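Transcriptional regulator AefR (Pseudomonas syringae pv. tomato, PDB 3CDL) probably binds DNA at regulatory sites and controls transcription, as a two-subunit member of the TetR family of helix-turn-helix regulators. Local coordinates at residues Y76-L86 with W137-L147; L86-M94 with M159-A167. All coordinates share one frame; numbering follows the deposited sequence.

Interaction 1 (Y76-L86 with W137-L147); sequences YRPLVSLREQL and WIRAAQKDGRL
Tyr76 and Arg146 carry a mixed polar and aromatic contact in the all-helical C-terminal part of this AefR-like repressor, where the loop leading into helix 82-97 meets the C-terminal end of helix 133-143. The Tyr76 side chain leaves its backbone N on the far side (chi1 168°), which lays the ring over the last turns of helix 133-143, Ala141 CA sitting 3.9 Å from the Tyr76 ring centroid in a CH-pi contact. The Tyr76 edge points at the face of the five-membered ring of Trp137, a T-shaped pair with planes 71° apart. Tyr76 OH is modelled only 2.5 Å from Asp144 OD2, probably a hydrogen bond, though the length is doubtful. Arg146, just past the Schellman motif at Gly145, slides its guanidinium between Leu79 CG over one face and Leu82 CD2 over the other. In the guanidinium plane, NH1 of Arg146 donates to Val80 O (2.9 Å, 160° at the hydrogen); this bond and the two leucines hold the group's orientation, while NE makes only a weak bond to the Tyr76 hydroxyl. Gln85 OE1 takes two donors: Arg77 N on a lone pair (3.0 Å), and Trp137 NE1 from above the carbonyl plane (3.2 Å), which ties the loop to both helices. Leu86 CB meets Trp137 CH2 at 3.8 Å. Beyond the pair, Leu147 packs on Leu196 and Tyr199 of helix 181-199, and Trp137 touches Met159 of helix 152-167.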
loop_
_atom_site.group_PDB
_atom_site.type_symbol
_atom_site.label_atom_id
_atom_site.label_comp_id
_atom_site.label_asym_id
_atom_site.label_seq_id
_atom_site.Cartn_x
_atom_site.Cartn_y
_atom_site.Cartn_z
ATOM N N TYR B 76 -24.240 11.749 6.059
ATOM C CA TYR B 76 -24.997 10.844 6.916
ATOM C C TYR B 76 -26.448 11.272 6.968
ATOM O O TYR B 76 -26.757 12.464 7.077
ATOM C CB TYR B 76 -24.389 10.731 8.333
ATOM C CG TYR B 76 -25.286 10.032 9.360
ATOM C CD1 TYR B 76 -25.393 8.644 9.399
ATOM C CD2 TYR B 76 -26.032 10.771 10.288
ATOM C CE1 TYR B 76 -26.219 8.001 10.327
ATOM C CE2 TYR B 76 -26.859 10.134 11.225
ATOM C CZ TYR B 76 -26.947 8.753 11.236
ATOM O OH TYR B 76 -27.766 8.122 12.151
ATOM N N ARG B 77 -27.336 10.289 6.899
ATOM C CA ARG B 77 -28.748 10.566 6.778
ATOM C C ARG B 77 -29.531 10.061 7.970
ATOM O O ARG B 77 -29.286 8.953 8.437
ATOM C CB ARG B 77 -29.303 9.976 5.482
ATOM C CG ARG B 77 -29.027 10.833 4.254
ATOM C CD ARG B 77 -29.794 10.310 3.052
ATOM N NE ARG B 77 -28.975 10.352 1.846
ATOM C CZ ARG B 77 -28.104 9.408 1.492
ATOM N NH1 ARG B 77 -27.930 8.328 2.251
ATOM N NH2 ARG B 77 -27.401 9.547 0.375
ATOM N N PRO B 78 -30.499 10.875 8.438
ATOM C CA PRO B 78 -31.376 10.668 9.569
ATOM C C PRO B 78 -31.544 9.189 9.886
ATOM O O PRO B 78 -30.815 8.662 10.722
ATOM C CB PRO B 78 -32.705 11.272 9.072
ATOM C CG PRO B 78 -32.340 12.073 7.762
ATOM C CD PRO B 78 -30.848 12.131 7.760
ATOM N N LEU B 79 -32.499 8.537 9.228
ATOM C CA LEU B 79 -32.607 7.085 9.266
ATOM C C LEU B 79 -33.145 6.541 7.941
ATOM O O LEU B 79 -34.331 6.247 7.785
ATOM C CB LEU B 79 -33.399 6.566 10.482
ATOM C CG LEU B 79 -32.889 5.270 11.154
ATOM C CD1 LEU B 79 -33.305 5.188 12.643
ATOM C CD2 LEU B 79 -33.261 3.967 10.392
ATOM N N VAL B 80 -32.243 6.518 6.967
ATOM C CA VAL B 80 -32.187 5.475 5.962
ATOM C C VAL B 80 -31.183 4.513 6.596
ATOM O O VAL B 80 -30.363 4.940 7.425
ATOM C CB VAL B 80 -31.715 6.025 4.582
ATOM C CG1 VAL B 80 -30.738 7.180 4.751
ATOM C CG2 VAL B 80 -31.102 4.931 3.728
ATOM N N SER B 81 -31.258 3.227 6.257
ATOM C CA SER B 81 -30.395 2.233 6.903
ATOM C C SER B 81 -28.936 2.527 6.627
ATOM O O SER B 81 -28.580 2.908 5.508
ATOM C CB SER B 81 -30.729 0.806 6.459
ATOM O OG SER B 81 -30.275 0.566 5.145
ATOM N N LEU B 82 -28.111 2.365 7.664
ATOM C CA LEU B 82 -26.654 2.444 7.557
ATOM C C LEU B 82 -26.141 1.653 6.359
ATOM O O LEU B 82 -25.344 2.154 5.570
ATOM C CB LEU B 82 -25.985 1.899 8.828
ATOM C CG LEU B 82 -26.183 2.622 10.155
ATOM C CD1 LEU B 82 -25.372 1.917 11.233
ATOM C CD2 LEU B 82 -25.797 4.099 10.059
ATOM N N ARG B 83 -26.619 0.417 6.244
ATOM C CA ARG B 83 -26.293 -0.452 5.133
ATOM C C ARG B 83 -26.480 0.267 3.792
ATOM O O ARG B 83 -25.517 0.461 3.045
ATOM C CB ARG B 83 -27.160 -1.713 5.209
ATOM C CG ARG B 83 -26.842 -2.735 4.156
ATOM C CD ARG B 83 -27.427 -4.076 4.504
ATOM N NE ARG B 83 -26.660 -5.117 3.828
ATOM C CZ ARG B 83 -25.740 -5.884 4.407
ATOM N NH1 ARG B 83 -25.109 -6.784 3.673
ATOM N NH2 ARG B 83 -25.457 -5.769 5.706
ATOM N N GLU B 84 -27.713 0.690 3.514
ATOM C CA GLU B 84 -28.054 1.304 2.231
ATOM C C GLU B 84 -27.124 2.465 1.899
ATOM O O GLU B 84 -26.513 2.488 0.830
ATOM C CB GLU B 84 -29.509 1.776 2.230
ATOM C CG GLU B 84 -30.071 1.992 0.845
ATOM C CD GLU B 84 -31.181 3.019 0.824
ATOM O OE1 GLU B 84 -32.269 2.755 1.401
ATOM O OE2 GLU B 84 -30.960 4.101 0.228
ATOM N N GLN B 85 -27.018 3.416 2.827
ATOM C CA GLN B 85 -26.151 4.580 2.653
ATOM C C GLN B 85 -24.660 4.248 2.635
ATOM O O GLN B 85 -23.925 4.833 1.865
ATOM C CB GLN B 85 -26.468 5.688 3.674
ATOM C CG GLN B 85 -26.349 5.330 5.163
ATOM C CD GLN B 85 -26.958 6.406 6.074
ATOM O OE1 GLN B 85 -26.552 7.568 6.040
ATOM N NE2 GLN B 85 -27.932 6.018 6.888
ATOM N N LEU B 86 -24.212 3.304 3.457
ATOM C CA LEU B 86 -22.798 2.923 3.438
ATOM C C LEU B 86 -22.440 2.130 2.176
ATOM O O LEU B 86 -21.337 2.237 1.663
ATOM C CB LEU B 86 -22.378 2.183 4.732
ATOM C CG LEU B 86 -20.917 1.708 4.887
ATOM C CD1 LEU B 86 -19.875 2.767 4.511
ATOM C CD2 LEU B 86 -20.653 1.169 6.287
ATOM N N TRP B 137 -18.676 10.749 8.050
ATOM C CA TRP B 137 -19.863 9.919 8.179
ATOM C C TRP B 137 -19.849 9.110 9.473
ATOM O O TRP B 137 -20.818 9.154 10.236
ATOM C CB TRP B 137 -19.946 8.983 6.973
ATOM C CG TRP B 137 -21.217 8.195 6.855
ATOM C CD1 TRP B 137 -22.401 8.604 6.284
ATOM C CD2 TRP B 137 -21.427 6.850 7.291
ATOM N NE1 TRP B 137 -23.328 7.591 6.351
ATOM C CE2 TRP B 137 -22.752 6.502 6.957
ATOM C CE3 TRP B 137 -20.619 5.902 7.932
ATOM C CZ2 TRP B 137 -23.289 5.253 7.253
ATOM C CZ3 TRP B 137 -21.152 4.657 8.217
ATOM C CH2 TRP B 137 -22.476 4.346 7.882
ATOM N N ILE B 138 -18.752 8.378 9.711
ATOM C CA ILE B 138 -18.600 7.562 10.921
ATOM C C ILE B 138 -18.879 8.379 12.185
ATOM O O ILE B 138 -19.619 7.931 13.058
ATOM C CB ILE B 138 -17.202 6.840 10.984
ATOM C CG1 ILE B 138 -17.110 5.738 9.926
ATOM C CG2 ILE B 138 -16.940 6.233 12.358
ATOM C CD1 ILE B 138 -15.694 5.486 9.392
ATOM N N ARG B 139 -18.286 9.571 12.266
ATOM C CA ARG B 139 -18.526 10.532 13.346
ATOM C C ARG B 139 -20.008 10.915 13.450
ATOM O O ARG B 139 -20.560 10.941 14.549
ATOM C CB ARG B 139 -17.650 11.780 13.148
ATOM C CG ARG B 139 -17.872 12.924 14.150
ATOM C CD ARG B 139 -16.676 13.900 14.249
ATOM N NE ARG B 139 -15.829 13.873 13.059
ATOM C CZ ARG B 139 -14.553 13.490 13.049
ATOM N NH1 ARG B 139 -13.877 13.469 11.897
ATOM N NH2 ARG B 139 -13.951 13.134 14.184
ATOM N N ALA B 140 -20.650 11.208 12.319
ATOM C CA ALA B 140 -22.086 11.509 12.319
ATOM C C ALA B 140 -22.941 10.314 12.787
ATOM O O ALA B 140 -23.815 10.464 13.656
ATOM C CB ALA B 140 -22.529 11.991 10.952
ATOM N N ALA B 141 -22.664 9.134 12.220
ATOM C CA ALA B 141 -23.338 7.881 12.577
ATOM C C ALA B 141 -23.205 7.577 14.071
ATOM O O ALA B 141 -24.163 7.106 14.715
ATOM C CB ALA B 141 -22.792 6.737 11.741
ATOM N N GLN B 142 -22.019 7.873 14.612
ATOM C CA GLN B 142 -21.747 7.722 16.044
ATOM C C GLN B 142 -22.561 8.665 16.932
ATOM O O GLN B 142 -23.103 8.227 17.948
ATOM C CB GLN B 142 -20.253 7.868 16.337
ATOM C CG GLN B 142 -19.468 6.579 16.253
ATOM C CD GLN B 142 -17.965 6.799 16.274
ATOM O OE1 GLN B 142 -17.202 5.937 15.839
ATOM N NE2 GLN B 142 -17.525 7.954 16.769
ATOM N N LYS B 143 -22.647 9.948 16.560
ATOM C CA LYS B 143 -23.442 10.912 17.324
ATOM C C LYS B 143 -24.912 10.501 17.409
ATOM O O LYS B 143 -25.589 10.772 18.406
ATOM C CB LYS B 143 -23.336 12.331 16.743
ATOM C CG LYS B 143 -22.274 13.235 17.393
ATOM C CD LYS B 143 -22.536 13.487 18.890
ATOM C CE LYS B 143 -23.598 14.546 19.137
ATOM N NZ LYS B 143 -23.078 15.930 18.934
ATOM N N ASP B 144 -25.399 9.833 16.366
ATOM C CA ASP B 144 -26.793 9.400 16.332
ATOM C C ASP B 144 -26.976 8.061 17.059
ATOM O O ASP B 144 -28.088 7.520 17.131
ATOM C CB ASP B 144 -27.283 9.330 14.889
ATOM C CG ASP B 144 -28.789 9.440 14.777
ATOM O OD1 ASP B 144 -29.407 10.239 15.509
ATOM O OD2 ASP B 144 -29.368 8.722 13.943
ATOM N N GLY B 145 -25.871 7.543 17.600
ATOM C CA GLY B 145 -25.867 6.327 18.402
ATOM C C GLY B 145 -26.138 5.063 17.617
ATOM O O GLY B 145 -26.747 4.133 18.147
ATOM N N ARG B 146 -25.681 5.030 16.359
ATOM C CA ARG B 146 -25.874 3.870 15.480
ATOM C C ARG B 146 -24.591 3.111 15.227
ATOM O O ARG B 146 -24.603 1.971 14.741
ATOM C CB ARG B 146 -26.515 4.280 14.158
ATOM C CG ARG B 146 -28.044 4.422 14.274
ATOM C CD ARG B 146 -28.741 3.894 13.033
ATOM N NE ARG B 146 -28.932 4.961 12.053
ATOM C CZ ARG B 146 -29.412 4.794 10.820
ATOM N NH1 ARG B 146 -29.548 5.859 10.025
ATOM N NH2 ARG B 146 -29.746 3.579 10.375
ATOM N N LEU B 147 -23.481 3.757 15.548
ATOM C CA LEU B 147 -22.176 3.141 15.432
ATOM C C LEU B 147 -21.497 3.180 16.782
ATOM O O LEU B 147 -21.817 4.010 17.628
ATOM C CB LEU B 147 -21.312 3.835 14.388
ATOM C CG LEU B 147 -21.398 3.483 12.906
ATOM C CD1 LEU B 147 -20.194 4.104 12.237
ATOM C CD2 LEU B 147 -21.463 1.954 12.625
#

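Interaction 2 (L86-M94 with M159-A167); sequences LLELLWGKM and MHALLKSFA
Leu86 and Met159 open a buried, largely apolar contact between helix 82-97 and helix 152-167, whose short segments run at 38° with axes 10.8 Å apart at closest approach. The two side chains reach toward each other tip to tip, Leu86 CD1 lying 3.4 Å from the terminal CE of Met159, a selenomethionine, in one of its two modelled conformers; this detail is therefore provisional. One turn on, Leu90 CD1 approaches Leu163 CD2 at 4.2 Å. Met94, also selenomethionine, curls back through bends at chi2 and chi3 (60° and 69°), which lays its CE against Leu163 CG (3.7 Å) and its SE against Ala167 CB (3.4 Å). Leu163 thus projects between Leu90 and Met94, its CD2 methyl also resting on the backbone O of Leu90 and on Lys93 CB.

Lys93, His160 and Lys164 make the polar side. Bent at chi2 and chi4, the Lys93 chain crosses His160 at about a right angle and brings NZ to 3.1 Å from His160 CD2, a carbon, so this approach is no hydrogen bond. Phe134 of helix 133-143 stacks on the His160 ring and also touches Lys93. Nearby, Lys93 NZ and Lys164 NZ stand 5.5 Å apart.

Helix 152-167 also meets the second subunit, Phe166 stacking on its Phe154, consistent with the C-terminal helical dimerisation domain of TetR regulators. With no hydrogen bond crossing between the two segments, the helices are held together here by shape and apolar burial; the neighbouring lysines, if both are charged, would probably disfavour one another slightly.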
loop_
_atom_site.group_PDB
_atom_site.type_symbol
_atom_site.label_atom_id
_atom_site.label_comp_id
_atom_site.label_asym_id
_atom_site.label_seq_id
_atom_site.Cartn_x
_atom_site.Cartn_y
_atom_site.Cartn_z
ATOM N N LEU B 86 -24.212 3.304 3.457
ATOM C CA LEU B 86 -22.798 2.923 3.438
ATOM C C LEU B 86 -22.440 2.130 2.176
ATOM O O LEU B 86 -21.337 2.237 1.663
ATOM C CB LEU B 86 -22.378 2.183 4.732
ATOM C CG LEU B 86 -20.917 1.708 4.887
ATOM C CD1 LEU B 86 -19.875 2.767 4.511
ATOM C CD2 LEU B 86 -20.653 1.169 6.287
ATOM N N LEU B 87 -23.379 1.344 1.668
ATOM C CA LEU B 87 -23.181 0.681 0.378
ATOM C C LEU B 87 -22.796 1.734 -0.656
ATOM O O LEU B 87 -21.742 1.617 -1.279
ATOM C CB LEU B 87 -24.440 -0.070 -0.083
ATOM C CG LEU B 87 -24.312 -1.540 -0.522
ATOM C CD1 LEU B 87 -25.552 -1.956 -1.302
ATOM C CD2 LEU B 87 -23.022 -1.891 -1.301
ATOM N N GLU B 88 -23.641 2.762 -0.779
ATOM C CA GLU B 88 -23.458 3.918 -1.646
ATOM C C GLU B 88 -22.116 4.650 -1.492
ATOM O O GLU B 88 -21.546 5.119 -2.478
ATOM C CB GLU B 88 -24.565 4.913 -1.345
ATOM C CG GLU B 88 -25.353 5.357 -2.518
ATOM C CD GLU B 88 -26.561 6.178 -2.092
ATOM O OE1 GLU B 88 -27.709 5.781 -2.404
ATOM O OE2 GLU B 88 -26.364 7.216 -1.419
ATOM N N LEU B 89 -21.624 4.773 -0.259
ATOM C CA LEU B 89 -20.337 5.414 -0.017
ATOM C C LEU B 89 -19.247 4.547 -0.626
ATOM O O LEU B 89 -18.362 5.019 -1.341
ATOM C CB LEU B 89 -20.062 5.567 1.492
ATOM C CG LEU B 89 -20.517 6.823 2.251
ATOM C CD1 LEU B 89 -21.947 6.686 2.752
ATOM C CD2 LEU B 89 -19.579 7.141 3.428
ATOM N N LEU B 90 -19.318 3.262 -0.311
ATOM C CA LEU B 90 -18.310 2.312 -0.733
ATOM C C LEU B 90 -18.249 2.240 -2.258
ATOM O O LEU B 90 -17.163 2.121 -2.834
ATOM C CB LEU B 90 -18.615 0.952 -0.113
ATOM C CG LEU B 90 -17.990 0.577 1.234
ATOM C CD1 LEU B 90 -17.125 1.664 1.872
ATOM C CD2 LEU B 90 -19.031 -0.016 2.207
ATOM N N TRP B 91 -19.400 2.328 -2.911
ATOM C CA TRP B 91 -19.403 2.359 -4.358
ATOM C C TRP B 91 -18.752 3.600 -4.941
ATOM O O TRP B 91 -17.963 3.490 -5.882
ATOM C CB TRP B 91 -20.792 2.114 -4.950
ATOM C CG TRP B 91 -21.058 0.653 -5.190
ATOM C CD1 TRP B 91 -21.980 -0.111 -4.560
ATOM C CD2 TRP B 91 -20.357 -0.228 -6.093
ATOM N NE1 TRP B 91 -21.939 -1.401 -5.032
ATOM C CE2 TRP B 91 -20.947 -1.504 -5.966
ATOM C CE3 TRP B 91 -19.299 -0.060 -6.997
ATOM C CZ2 TRP B 91 -20.521 -2.610 -6.711
ATOM C CZ3 TRP B 91 -18.873 -1.165 -7.741
ATOM C CH2 TRP B 91 -19.485 -2.423 -7.586
ATOM N N GLY B 92 -19.077 4.772 -4.399
ATOM C CA GLY B 92 -18.360 6.009 -4.752
ATOM C C GLY B 92 -16.837 5.852 -4.733
ATOM O O GLY B 92 -16.165 6.086 -5.743
ATOM N N LYS B 93 -16.288 5.438 -3.594
ATOM C CA LYS B 93 -14.855 5.191 -3.502
ATOM C C LYS B 93 -14.351 4.095 -4.454
ATOM O O LYS B 93 -13.232 4.186 -4.934
ATOM C CB LYS B 93 -14.449 4.868 -2.065
ATOM C CG LYS B 93 -12.928 4.843 -1.792
ATOM C CD LYS B 93 -12.224 6.136 -2.245
ATOM C CE LYS B 93 -10.957 6.467 -1.461
ATOM N NZ LYS B 93 -10.000 5.306 -1.192
HETATM N N MSE B 94 -15.158 3.071 -4.732
HETATM C CA MSE B 94 -14.731 2.003 -5.629
HETATM C C MSE B 94 -14.702 2.454 -7.098
HETATM O O MSE B 94 -13.816 2.074 -7.853
HETATM C CB MSE B 94 -15.603 0.763 -5.452
HETATM C CG MSE B 94 -15.268 -0.397 -6.393
HETATM SE SE MSE B 94 -13.395 -1.074 -6.214
HETATM C CE MSE B 94 -13.557 -1.866 -4.439
HETATM N N MSE B 159 -12.010 0.697 6.914
HETATM C CA MSE B 159 -13.000 0.816 5.847
HETATM C C MSE B 159 -12.289 0.884 4.493
HETATM O O MSE B 159 -12.574 0.120 3.592
HETATM C CB MSE B 159 -13.849 2.078 6.069
HETATM C CG MSE B 159 -15.347 1.888 5.873
HETATM SE SE MSE B 159 -16.371 3.562 5.772
HETATM C CE MSE B 159 -17.732 3.182 7.084
ATOM N N HIS B 160 -11.363 1.840 4.381
ATOM C CA HIS B 160 -10.592 2.095 3.172
ATOM C C HIS B 160 -9.685 0.951 2.764
ATOM O O HIS B 160 -9.601 0.629 1.569
ATOM C CB HIS B 160 -9.791 3.384 3.311
ATOM C CG HIS B 160 -10.568 4.598 2.924
ATOM N ND1 HIS B 160 -10.964 5.557 3.838
ATOM C CD2 HIS B 160 -11.043 5.006 1.720
ATOM C CE1 HIS B 160 -11.631 6.514 3.211
ATOM N NE2 HIS B 160 -11.706 6.200 1.927
ATOM N N ALA B 161 -9.024 0.354 3.765
ATOM C CA ALA B 161 -8.187 -0.841 3.622
ATOM C C ALA B 161 -8.920 -2.027 3.022
ATOM O O ALA B 161 -8.361 -2.795 2.257
ATOM C CB ALA B 161 -7.619 -1.251 5.004
ATOM N N LEU B 162 -10.172 -2.201 3.395
ATOM C CA LEU B 162 -10.944 -3.332 2.886
ATOM C C LEU B 162 -11.187 -3.244 1.376
ATOM O O LEU B 162 -11.399 -4.259 0.761
ATOM C CB LEU B 162 -12.257 -3.484 3.669
ATOM C CG LEU B 162 -12.350 -4.495 4.847
ATOM C CD1 LEU B 162 -11.096 -5.369 5.061
ATOM C CD2 LEU B 162 -12.866 -3.878 6.178
ATOM N N LEU B 163 -11.106 -2.031 0.805
ATOM C CA LEU B 163 -11.265 -1.759 -0.644
ATOM C C LEU B 163 -9.928 -1.622 -1.364
ATOM O O LEU B 163 -9.699 -2.220 -2.402
ATOM C CB LEU B 163 -12.062 -0.464 -0.852
ATOM C CG LEU B 163 -13.599 -0.485 -1.030
ATOM C CD1 LEU B 163 -14.313 -1.291 0.011
ATOM C CD2 LEU B 163 -14.200 0.941 -1.118
ATOM N N LYS B 164 -9.042 -0.824 -0.782
ATOM C CA LYS B 164 -7.756 -0.506 -1.366
ATOM C C LYS B 164 -6.908 -1.754 -1.517
ATOM O O LYS B 164 -6.113 -1.830 -2.405
ATOM C CB LYS B 164 -7.043 0.524 -0.501
ATOM C CG LYS B 164 -7.298 2.007 -0.856
ATOM C CD LYS B 164 -7.550 2.891 0.393
ATOM C CE LYS B 164 -6.577 4.058 0.479
ATOM N NZ LYS B 164 -5.216 3.499 0.721
ATOM N N SER B 165 -7.106 -2.745 -0.656
ATOM C CA SER B 165 -6.235 -3.932 -0.628
ATOM C C SER B 165 -6.462 -4.811 -1.856
ATOM O O SER B 165 -5.616 -5.642 -2.198
ATOM C CB SER B 165 -6.431 -4.728 0.665
ATOM O OG SER B 165 -7.759 -5.229 0.775
ATOM N N PHE B 166 -7.590 -4.582 -2.520
ATOM C CA PHE B 166 -7.961 -5.261 -3.772
ATOM C C PHE B 166 -7.932 -4.321 -4.973
ATOM O O PHE B 166 -7.564 -4.717 -6.080
ATOM C CB PHE B 166 -9.386 -5.858 -3.682
ATOM C CG PHE B 166 -9.529 -6.924 -2.633
ATOM C CD1 PHE B 166 -8.970 -8.197 -2.829
ATOM C CD2 PHE B 166 -10.200 -6.653 -1.430
ATOM C CE1 PHE B 166 -9.094 -9.184 -1.860
ATOM C CE2 PHE B 166 -10.324 -7.625 -0.453
ATOM C CZ PHE B 166 -9.775 -8.888 -0.664
ATOM N N ALA B 167 -8.364 -3.081 -4.762
ATOM C CA ALA B 167 -8.607 -2.185 -5.869
ATOM C C ALA B 167 -7.619 -1.014 -5.933
ATOM O O ALA B 167 -7.756 -0.112 -6.777
ATOM C CB ALA B 167 -10.041 -1.700 -5.829
#

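In the fold
From the N terminus, the chain passes the predicted helix-turn-helix region and reaches 76-86, the first segment of interaction 1, then runs on through Leu86 into 86-94, the first of interaction 2. Helices 100-114 and 117-125 follow before 137-147 returns to close interaction 1; helix 152-167 then closes interaction 2. The two loops therefore cross, their segments alternating along the chain. Both use helix 82-97, so interaction 1 fixes its beginning against helix 133-143 and interaction 2 its later turns against the dimer-interface helix 152-167. The centres lie 16 Å apart, bridged by the Arg77-Glu88 salt bridge and by packing of Trp137 and Ile138 on Met159.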